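Local structure of alpha-1,3-glucanase (Paenibacillus glycanilyticus, 6K0P) at residues T20-E25 / T67-A72; I415-F420 / R472-I477; A464-G469 / M493-S498. The protein probably hydrolyses alpha-1,3-glucan as a glycoside hydrolase family 87 enzyme, of which this is the catalytic domain, bound here to glycan and calcium. The protein carries 1 engineered substitution. All coordinates share one frame; numbering follows the deposited sequence. Where two conformers were deposited one is given.

How the contacts relate
Contact 1 lies at the surface of the N-terminal catalytic part, on the far side of the chain's centre from the other two. Contacts 2 and 3, centres about 9 Å apart, are buried and belong to the pectate-lyase-like part. They are joined where strand 409-416 of contact 2 runs beside strand 465-469 of contact 3, with Ile415 O 2.8 Å from Tyr468 N, a probable hydrogen bond. Contact 3 is a regular strand ladder, while contact 2 joins the loop after strand 409-416 to the approach to strand 475-485. Contact 1 relies on a thioether and a shared water, contact 2 on a gripped serine hydroxyl, contact 3 on backbone bonds and aromatic packing. Both buried contacts reach a bound glucose; contact 1 adjoins calcium.

Contact 1 of 3, residues T20-E25 / T67-A72; sequences TIMEAE and TLTSPA. With CA (calcium ion), chain J.
Met22 reaches from strand 20-23 to the loop 67-72. Its CB points toward that loop, and CG stands beside the backbone N (chi1 -58°) to carry the chain across. The sulfur then meets a backbone carbonyl of the loop, and Met22 SD lies 3.3 Å from Thr67 O. The chain bends at chi3 (-64°), which keeps the terminal methyl by the same carbonyl. Met22 CE also packs on the isobutyl end of Leu68, 4.3 Å from Leu68 CD2. The Thr67 side chain turns away, and its OG1 bonds to Lys152.

At the start of the strand, Thr20 CG2 lies 3.7 Å from Thr69 OG1. The hydroxyls of Thr20, Thr69 and Ser70 gather round one water, with Thr20 OG1 2.9 Å and Thr69 OG1 2.7 Å from it.

Strand 20-23 pairs with strand 165-173 in an antiparallel sheet of the D1 region. Beyond Met22 the chain enters the calcium site. Glu23 binds the ion through OE1 alone at 2.3 Å, and Glu25 binds through both carboxylate oxygens. The backbone oxygens of Ser50, Ser53 and Asp168 also bind the ion. Strand and loop are therefore joined by van der Waals contact and a water bridge, while the charged ligands of calcium stay apart from this interface.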
loop_
_atom_site.group_PDB
_atom_site.type_symbol
_atom_site.label_atom_id
_atom_site.label_comp_id
_atom_site.label_asym_id
_atom_site.label_seq_id
_atom_site.Cartn_x
_atom_site.Cartn_y
_atom_site.Cartn_z
ATOM N N THR A 20 -14.102 9.004 1.913
ATOM C CA THR A 20 -14.740 7.871 2.567
ATOM C C THR A 20 -14.722 6.701 1.593
ATOM O O THR A 20 -14.979 6.878 0.399
ATOM C CB THR A 20 -16.193 8.226 2.894
ATOM O OG1 THR A 20 -16.210 9.344 3.791
ATOM C CG2 THR A 20 -16.924 7.051 3.547
ATOM N N ILE A 21 -14.402 5.512 2.096
ATOM C CA ILE A 21 -14.386 4.297 1.289
ATOM C C ILE A 21 -15.641 3.493 1.588
ATOM O O ILE A 21 -15.931 3.179 2.751
ATOM C CB ILE A 21 -13.130 3.461 1.571
ATOM C CG1 ILE A 21 -11.885 4.238 1.151
ATOM C CG2 ILE A 21 -13.230 2.106 0.865
ATOM C CD1 ILE A 21 -10.619 3.627 1.639
ATOM N N MET A 22 -16.385 3.143 0.542
ATOM C CA MET A 22 -17.603 2.358 0.707
ATOM C C MET A 22 -17.550 1.129 -0.184
ATOM O O MET A 22 -17.333 1.243 -1.394
ATOM C CB MET A 22 -18.831 3.211 0.394
ATOM C CG MET A 22 -18.895 4.442 1.299
ATOM S SD MET A 22 -20.527 5.179 1.334
ATOM C CE MET A 22 -20.670 5.685 -0.355
ATOM N N GLU A 23 -17.737 -0.047 0.414
ATOM C CA GLU A 23 -17.699 -1.287 -0.351
ATOM C C GLU A 23 -18.999 -1.466 -1.121
ATOM O O GLU A 23 -20.094 -1.269 -0.581
ATOM C CB GLU A 23 -17.495 -2.485 0.581
ATOM C CG GLU A 23 -16.178 -2.468 1.352
ATOM C CD GLU A 23 -14.962 -2.724 0.477
ATOM O OE1 GLU A 23 -15.120 -3.058 -0.721
ATOM O OE2 GLU A 23 -13.836 -2.585 1.003
ATOM N N ALA A 24 -18.878 -1.862 -2.393
ATOM C CA ALA A 24 -20.067 -2.039 -3.220
ATOM C C ALA A 24 -20.987 -3.101 -2.641
ATOM O O ALA A 24 -22.219 -2.947 -2.662
ATOM C CB ALA A 24 -19.653 -2.435 -4.638
ATOM N N GLU A 25 -20.404 -4.181 -2.120
ATOM C CA GLU A 25 -21.128 -5.373 -1.684
ATOM C C GLU A 25 -21.804 -5.215 -0.332
ATOM O O GLU A 25 -22.402 -6.184 0.152
ATOM C CB GLU A 25 -20.171 -6.572 -1.643
ATOM C CG GLU A 25 -19.034 -6.450 -0.629
ATOM C CD GLU A 25 -17.790 -5.742 -1.176
ATOM O OE1 GLU A 25 -17.876 -5.018 -2.202
ATOM O OE2 GLU A 25 -16.717 -5.919 -0.567
ATOM N N THR A 67 -25.021 4.891 -0.639
ATOM C CA THR A 67 -25.596 6.030 0.068
ATOM C C THR A 67 -24.468 6.824 0.708
ATOM O O THR A 67 -23.684 6.278 1.490
ATOM C CB THR A 67 -26.596 5.576 1.134
ATOM O OG1 THR A 67 -27.635 4.811 0.512
ATOM C CG2 THR A 67 -27.224 6.787 1.823
ATOM N N LEU A 68 -24.373 8.104 0.371
ATOM C CA LEU A 68 -23.302 8.910 0.941
ATOM C C LEU A 68 -23.456 9.019 2.454
ATOM O O LEU A 68 -24.560 9.210 2.975
ATOM C CB LEU A 68 -23.320 10.311 0.333
ATOM C CG LEU A 68 -22.996 10.444 -1.154
ATOM C CD1 LEU A 68 -22.919 11.923 -1.520
ATOM C CD2 LEU A 68 -21.690 9.754 -1.482
ATOM N N THR A 69 -22.335 8.900 3.161
ATOM C CA THR A 69 -22.293 9.168 4.593
ATOM C C THR A 69 -21.610 10.488 4.921
ATOM O O THR A 69 -21.582 10.884 6.095
ATOM C CB THR A 69 -21.629 8.020 5.347
ATOM O OG1 THR A 69 -20.327 7.779 4.805
ATOM C CG2 THR A 69 -22.467 6.761 5.212
ATOM N N SER A 70 -21.070 11.171 3.915
ATOM C CA SER A 70 -20.530 12.521 4.011
ATOM C C SER A 70 -20.779 13.199 2.673
ATOM O O SER A 70 -20.967 12.518 1.659
ATOM C CB SER A 70 -19.020 12.498 4.301
ATOM O OG SER A 70 -18.752 11.929 5.570
ATOM N N PRO A 71 -20.785 14.533 2.628
ATOM C CA PRO A 71 -21.019 15.221 1.348
ATOM C C PRO A 71 -19.915 14.891 0.352
ATOM O O PRO A 71 -18.780 14.621 0.735
ATOM C CB PRO A 71 -20.985 16.707 1.728
ATOM C CG PRO A 71 -21.320 16.723 3.208
ATOM C CD PRO A 71 -20.711 15.474 3.764
ATOM N N ALA A 72 -20.257 14.914 -0.938
ATOM C CA ALA A 72 -19.261 14.570 -1.949
ATOM C C ALA A 72 -19.554 15.249 -3.278
ATOM O O ALA A 72 -20.703 15.300 -3.717
ATOM C CB ALA A 72 -19.204 13.050 -2.170
HETATM CA CA CA J . -15.432 -4.676 -2.326
HETATM O O HOH W 1 -18.377 9.414 5.664
#

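Contact 2 of 3, residues I415-F420 / R472-I477; sequences ISSYSF and RAIKNI. With GLC (alpha-D-glucopyranose), chain C.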
loop_
_atom_site.group_PDB
_atom_site.type_symbol
_atom_site.label_atom_id
_atom_site.label_comp_id
_atom_site.label_asym_id
_atom_site.label_seq_id
_atom_site.Cartn_x
_atom_site.Cartn_y
_atom_site.Cartn_z
ATOM N N ILE A 415 8.075 -8.675 9.944
ATOM C CA ILE A 415 9.134 -8.252 10.859
ATOM C C ILE A 415 10.249 -9.266 10.663
ATOM O O ILE A 415 10.115 -10.418 11.090
ATOM C CB ILE A 415 8.635 -8.239 12.315
ATOM C CG1 ILE A 415 7.427 -7.306 12.450
ATOM C CG2 ILE A 415 9.743 -7.793 13.279
ATOM C CD1 ILE A 415 6.713 -7.377 13.807
ATOM N N SER A 416 11.333 -8.862 9.998
ATOM C CA SER A 416 12.294 -9.826 9.464
ATOM C C SER A 416 13.729 -9.392 9.704
ATOM O O SER A 416 14.086 -8.240 9.437
ATOM C CB SER A 416 12.091 -9.999 7.953
ATOM O OG SER A 416 13.154 -10.758 7.392
ATOM N N SER A 417 14.559 -10.330 10.161
ATOM C CA SER A 417 15.990 -10.088 10.269
ATOM C C SER A 417 16.789 -10.786 9.168
ATOM O O SER A 417 17.986 -11.043 9.344
ATOM C CB SER A 417 16.501 -10.437 11.671
ATOM O OG SER A 417 16.565 -11.841 11.888
ATOM N N TYR A 418 16.162 -11.078 8.031
ATOM C CA TYR A 418 16.898 -11.640 6.902
ATOM C C TYR A 418 17.656 -10.537 6.166
ATOM O O TYR A 418 17.132 -9.442 5.948
ATOM C CB TYR A 418 15.953 -12.379 5.953
ATOM C CG TYR A 418 16.690 -13.063 4.826
ATOM C CD1 TYR A 418 17.703 -13.976 5.090
ATOM C CD2 TYR A 418 16.396 -12.770 3.508
ATOM C CE1 TYR A 418 18.399 -14.587 4.061
ATOM C CE2 TYR A 418 17.074 -13.382 2.474
ATOM C CZ TYR A 418 18.077 -14.281 2.757
ATOM O OH TYR A 418 18.758 -14.881 1.719
ATOM N N SER A 419 18.907 -10.826 5.794
ATOM C CA SER A 419 19.777 -9.813 5.197
ATOM C C SER A 419 19.533 -9.585 3.712
ATOM O O SER A 419 19.917 -8.526 3.198
ATOM C CB SER A 419 21.246 -10.202 5.407
ATOM O OG SER A 419 21.621 -11.275 4.557
ATOM N N PHE A 420 18.916 -10.537 3.017
ATOM C CA PHE A 420 18.764 -10.494 1.563
ATOM C C PHE A 420 20.100 -10.344 0.836
ATOM O O PHE A 420 20.145 -9.877 -0.311
ATOM C CB PHE A 420 17.757 -9.428 1.111
ATOM C CG PHE A 420 16.359 -9.659 1.625
ATOM C CD1 PHE A 420 15.992 -9.233 2.892
ATOM C CD2 PHE A 420 15.417 -10.304 0.840
ATOM C CE1 PHE A 420 14.709 -9.450 3.367
ATOM C CE2 PHE A 420 14.135 -10.520 1.306
ATOM C CZ PHE A 420 13.782 -10.093 2.574
ATOM N N ARG A 472 20.436 -12.560 10.674
ATOM C CA ARG A 472 20.936 -11.501 11.535
ATOM C C ARG A 472 20.096 -11.431 12.808
ATOM O O ARG A 472 19.053 -12.081 12.932
ATOM C CB ARG A 472 20.933 -10.153 10.803
ATOM C CG ARG A 472 21.757 -10.130 9.513
ATOM C CD ARG A 472 23.247 -10.317 9.780
ATOM N NE ARG A 472 24.012 -10.252 8.538
ATOM C CZ ARG A 472 24.440 -11.319 7.873
ATOM N NH1 ARG A 472 24.190 -12.537 8.334
ATOM N NH2 ARG A 472 25.123 -11.173 6.745
ATOM N N ALA A 473 20.564 -10.616 13.756
ATOM C CA ALA A 473 19.951 -10.550 15.077
ATOM C C ALA A 473 18.473 -10.198 14.985
ATOM O O ALA A 473 18.069 -9.293 14.249
ATOM C CB ALA A 473 20.670 -9.503 15.929
ATOM N N ILE A 474 17.668 -10.911 15.768
ATOM C CA ILE A 474 16.230 -10.695 15.862
ATOM C C ILE A 474 15.908 -10.460 17.334
ATOM O O ILE A 474 15.934 -11.399 18.149
ATOM C CB ILE A 474 15.427 -11.855 15.241
ATOM C CG1 ILE A 474 13.949 -11.775 15.620
ATOM C CG2 ILE A 474 16.022 -13.225 15.611
ATOM C CD1 ILE A 474 13.193 -10.672 14.901
ATOM N N LYS A 475 15.650 -9.205 17.689
ATOM C CA LYS A 475 15.560 -8.837 19.094
ATOM C C LYS A 475 14.809 -7.526 19.240
ATOM O O LYS A 475 14.765 -6.702 18.321
ATOM C CB LYS A 475 16.949 -8.722 19.746
ATOM C CG LYS A 475 17.936 -7.821 18.990
ATOM C CD LYS A 475 19.247 -7.685 19.763
ATOM C CE LYS A 475 20.335 -7.036 18.925
ATOM N NZ LYS A 475 21.616 -6.887 19.698
ATOM N N ASN A 476 14.220 -7.339 20.423
ATOM C CA ASN A 476 13.628 -6.064 20.814
ATOM C C ASN A 476 12.484 -5.674 19.879
ATOM O O ASN A 476 12.529 -4.662 19.182
ATOM C CB ASN A 476 14.706 -4.979 20.921
ATOM C CG ASN A 476 15.747 -5.327 21.958
ATOM O OD1 ASN A 476 15.399 -5.651 23.092
ATOM N ND2 ASN A 476 17.020 -5.316 21.568
ATOM N N ILE A 477 11.456 -6.522 19.881
ATOM C CA ILE A 477 10.255 -6.365 19.067
ATOM C C ILE A 477 9.077 -6.328 20.023
ATOM O O ILE A 477 8.883 -7.270 20.799
ATOM C CB ILE A 477 10.083 -7.540 18.092
ATOM C CG1 ILE A 477 11.332 -7.729 17.224
ATOM C CG2 ILE A 477 8.803 -7.369 17.265
ATOM C CD1 ILE A 477 11.641 -6.577 16.311
HETATM C C1 GLC C . 14.858 -15.494 0.403
HETATM C C2 GLC C . 14.802 -14.248 -0.478
HETATM C C3 GLC C . 15.081 -14.615 -1.928
HETATM C C4 GLC C . 16.375 -15.412 -2.030
HETATM C C5 GLC C . 16.388 -16.588 -1.054
HETATM C C6 GLC C . 17.755 -17.264 -1.045
HETATM O O2 GLC C . 13.542 -13.622 -0.363
HETATM O O3 GLC C . 15.175 -13.436 -2.697
HETATM O O4 GLC C . 16.534 -15.892 -3.348
HETATM O O5 GLC C . 16.102 -16.153 0.258
HETATM O O6 GLC C . 17.758 -18.310 -0.098
#
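Ser417 OG is gripped from two directions. It donates to Arg472 O at 2.7 Å and bonds to the backbone N of Gly470. The donor stands 44° out of the carbonyl plane of Arg472. A chi1 of 74° sets OG between the backbone N and carbonyl carbon of Ser417, facing the other segment. The contact lies at a turn of the parallel beta-helix expected of this pectate-lyase-like region. The loop after strand 409-416 here meets the chain leading into strand 475-485.

A second bond runs back: Arg472 N donates to Ser417 O at 3.2 Å, with a bent N-H...O angle of 136°. Just before it, Ser416 OG accepts from Tyr418 N, an ST turn that helps shape the loop. The Arg472 side chain folds at chi2, and one face of its guanidinium group receives Ser419 CB. Ser419 OG itself bonds to Asp471.

The far end is apolar. Ile415 and Ile477 lie alongside each other, running opposite ways, and Ile415 CG2 touches Ile477 CD1 at 3.8 Å. Ile465 and Ile434 also pack on Ile415.

Tyr418 and Phe420 take the loop to the glycan pocket. Tyr418 CD2 sits 3.5 Å above the centre of the Phe420 ring. At the glucose of chain C, Tyr418 OH comes 3.3 Å from O5, and Phe420 CE2 lies 3.6 Å from O2.

Contact 3 of 3, residues A464-G469 / M493-S498; sequences AIWIYG and MFQSMS. With GLC (alpha-D-glucopyranose), chain B.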
loop_
_atom_site.group_PDB
_atom_site.type_symbol
_atom_site.label_atom_id
_atom_site.label_comp_id
_atom_site.label_asym_id
_atom_site.label_seq_id
_atom_site.Cartn_x
_atom_site.Cartn_y
_atom_site.Cartn_z
ATOM N N ALA A 464 -0.930 -13.079 9.513
ATOM C CA ALA A 464 -1.149 -11.634 9.487
ATOM C C ALA A 464 0.102 -10.875 9.903
ATOM O O ALA A 464 0.409 -9.811 9.343
ATOM C CB ALA A 464 -2.317 -11.258 10.399
ATOM N N ILE A 465 0.825 -11.388 10.900
ATOM C CA ILE A 465 2.126 -10.860 11.290
ATOM C C ILE A 465 3.113 -12.010 11.253
ATOM O O ILE A 465 2.875 -13.064 11.864
ATOM C CB ILE A 465 2.113 -10.210 12.688
ATOM C CG1 ILE A 465 1.048 -9.112 12.756
ATOM C CG2 ILE A 465 3.510 -9.642 13.028
ATOM C CD1 ILE A 465 0.994 -8.371 14.096
ATOM N N TRP A 466 4.205 -11.817 10.524
ATOM C CA TRP A 466 5.276 -12.795 10.400
ATOM C C TRP A 466 6.491 -12.251 11.128
ATOM O O TRP A 466 7.006 -11.182 10.775
ATOM C CB TRP A 466 5.589 -13.017 8.921
ATOM C CG TRP A 466 6.621 -14.062 8.587
ATOM C CD1 TRP A 466 6.900 -15.218 9.269
ATOM C CD2 TRP A 466 7.485 -14.050 7.450
ATOM N NE1 TRP A 466 7.893 -15.915 8.624
ATOM C CE2 TRP A 466 8.268 -15.220 7.501
ATOM C CE3 TRP A 466 7.674 -13.154 6.391
ATOM C CZ2 TRP A 466 9.228 -15.519 6.529
ATOM C CZ3 TRP A 466 8.624 -13.447 5.427
ATOM C CH2 TRP A 466 9.391 -14.616 5.504
ATOM N N ILE A 467 6.931 -12.974 12.154
ATOM C CA ILE A 467 8.136 -12.648 12.905
ATOM C C ILE A 467 9.187 -13.654 12.460
ATOM O O ILE A 467 9.127 -14.831 12.847
ATOM C CB ILE A 467 7.906 -12.711 14.417
ATOM C CG1 ILE A 467 6.714 -11.833 14.846
ATOM C CG2 ILE A 467 9.182 -12.275 15.145
ATOM C CD1 ILE A 467 5.353 -12.562 14.873
ATOM N N TYR A 468 10.133 -13.211 11.632
ATOM C CA TYR A 468 11.071 -14.099 10.949
ATOM C C TYR A 468 12.487 -13.761 11.389
ATOM O O TYR A 468 13.018 -12.701 11.035
ATOM C CB TYR A 468 10.951 -13.936 9.433
ATOM C CG TYR A 468 11.836 -14.841 8.597
ATOM C CD1 TYR A 468 11.929 -16.200 8.858
ATOM C CD2 TYR A 468 12.542 -14.333 7.510
ATOM C CE1 TYR A 468 12.720 -17.037 8.070
ATOM C CE2 TYR A 468 13.328 -15.154 6.715
ATOM C CZ TYR A 468 13.417 -16.509 7.006
ATOM O OH TYR A 468 14.198 -17.339 6.227
ATOM N N GLY A 469 13.100 -14.669 12.144
ATOM C CA GLY A 469 14.516 -14.566 12.432
ATOM C C GLY A 469 15.271 -15.118 11.247
ATOM O O GLY A 469 15.112 -16.291 10.913
ATOM N N MET A 493 2.777 -15.568 13.278
ATOM C CA MET A 493 3.556 -16.671 12.735
ATOM C C MET A 493 5.026 -16.408 13.041
ATOM O O MET A 493 5.606 -15.439 12.538
ATOM C CB MET A 493 3.313 -16.785 11.231
ATOM C CG MET A 493 4.147 -17.840 10.529
ATOM S SD MET A 493 3.554 -18.028 8.834
ATOM C CE MET A 493 5.085 -18.281 7.936
ATOM N N PHE A 494 5.629 -17.263 13.871
ATOM C CA PHE A 494 7.020 -17.119 14.282
ATOM C C PHE A 494 7.860 -18.177 13.577
ATOM O O PHE A 494 7.456 -19.343 13.500
ATOM C CB PHE A 494 7.158 -17.337 15.795
ATOM C CG PHE A 494 6.451 -16.307 16.634
ATOM C CD1 PHE A 494 5.092 -16.419 16.902
ATOM C CD2 PHE A 494 7.152 -15.236 17.180
ATOM C CE1 PHE A 494 4.436 -15.471 17.687
ATOM C CE2 PHE A 494 6.509 -14.293 17.958
ATOM C CZ PHE A 494 5.151 -14.411 18.219
ATOM N N GLN A 495 9.038 -17.786 13.087
ATOM C CA GLN A 495 9.859 -18.700 12.298
ATOM C C GLN A 495 11.329 -18.317 12.406
ATOM O O GLN A 495 11.661 -17.130 12.401
ATOM C CB GLN A 495 9.429 -18.646 10.822
ATOM C CG GLN A 495 10.231 -19.539 9.862
ATOM C CD GLN A 495 9.809 -19.355 8.404
ATOM O OE1 GLN A 495 8.787 -18.724 8.121
ATOM N NE2 GLN A 495 10.596 -19.897 7.479
ATOM N N SER A 496 12.203 -19.329 12.500
ATOM C CA SER A 496 13.655 -19.142 12.490
ATOM C C SER A 496 14.247 -19.814 11.262
ATOM O O SER A 496 13.972 -20.992 10.998
ATOM C CB SER A 496 14.312 -19.762 13.732
ATOM O OG SER A 496 13.997 -19.020 14.892
ATOM N N MET A 497 15.074 -19.071 10.531
ATOM C CA MET A 497 15.834 -19.640 9.428
ATOM C C MET A 497 16.908 -20.578 9.966
ATOM O O MET A 497 17.670 -20.215 10.869
ATOM C CB MET A 497 16.490 -18.501 8.645
ATOM C CG MET A 497 17.487 -18.933 7.586
ATOM S SD MET A 497 18.116 -17.465 6.742
ATOM C CE MET A 497 19.435 -18.152 5.744
ATOM N N SER A 498 16.966 -21.820 9.397
ATOM C CA SER A 498 18.027 -22.790 9.623
ATOM C C SER A 498 19.094 -22.626 8.548
ATOM O O SER A 498 18.775 -22.295 7.399
ATOM C CB SER A 498 17.470 -24.212 9.525
ATOM O OG SER A 498 16.522 -24.472 10.537
HETATM C C1 GLC B . 12.411 -19.586 0.889
HETATM C C2 GLC B . 12.999 -18.435 0.131
HETATM C C3 GLC B . 13.568 -17.358 1.016
HETATM C C4 GLC B . 12.523 -16.987 2.033
HETATM C C5 GLC B . 12.205 -18.235 2.827
HETATM C C6 GLC B . 11.140 -17.942 3.845
HETATM O O1 GLC B . 13.405 -20.274 1.362
HETATM O O2 GLC B . 13.978 -18.891 -0.786
HETATM O O3 GLC B . 13.617 -16.218 0.196
HETATM O O4 GLC B . 12.983 -15.960 2.909
HETATM O O5 GLC B . 11.666 -19.205 1.987
HETATM O O6 GLC B . 10.670 -19.073 4.520
#
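The Trp466 indole presents its edge to Gln495, whose CD lies in the ring plane. Tyr468 CB covers one indole face, 3.5 Å above it. The Trp466 atom CZ2 in turn sits over one face of the Tyr468 ring, offset toward the rim. These groups ride on a parallel ladder of the beta-helix, where strands 465-469 and 490-496 lie side by side. Five backbone hydrogen bonds join the two segments, from Met493 N to Ile465 O through to Met497 N to Gly469 O.

Trp466 NE1 donates to Gln495 OE1 at 3.0 Å. The bond is bent, 140° at the hydrogen, and NE1 lies above the amide plane rather than on a lone pair. With chi1 at -176° the indole swings opposite the backbone N of Trp466 and lies alongside Met493. Met493 CE comes 3.7 Å from Trp466 NE1, and the Met493 sulfur makes an oblique Met-aromatic contact. A leucine in place of Trp466 would probably deprive Gln495 OE1 of its donor and let the amide turn away from the sugar.

On the other face of the ladder Ile467 and Phe494 pair in a CH-pi contact. Ile467 CD1 stands over the Phe494 ring, 3.8 Å from its centroid.

Tyr468 CE1 packs against the Gln495 amide, and the ring and amide planes are 57° apart. Gln460 and Glu529 also hydrogen-bond the glucose of chain B. Gln495 adds its own bond, from NE2 to O6 of that sugar at 3.1 Å.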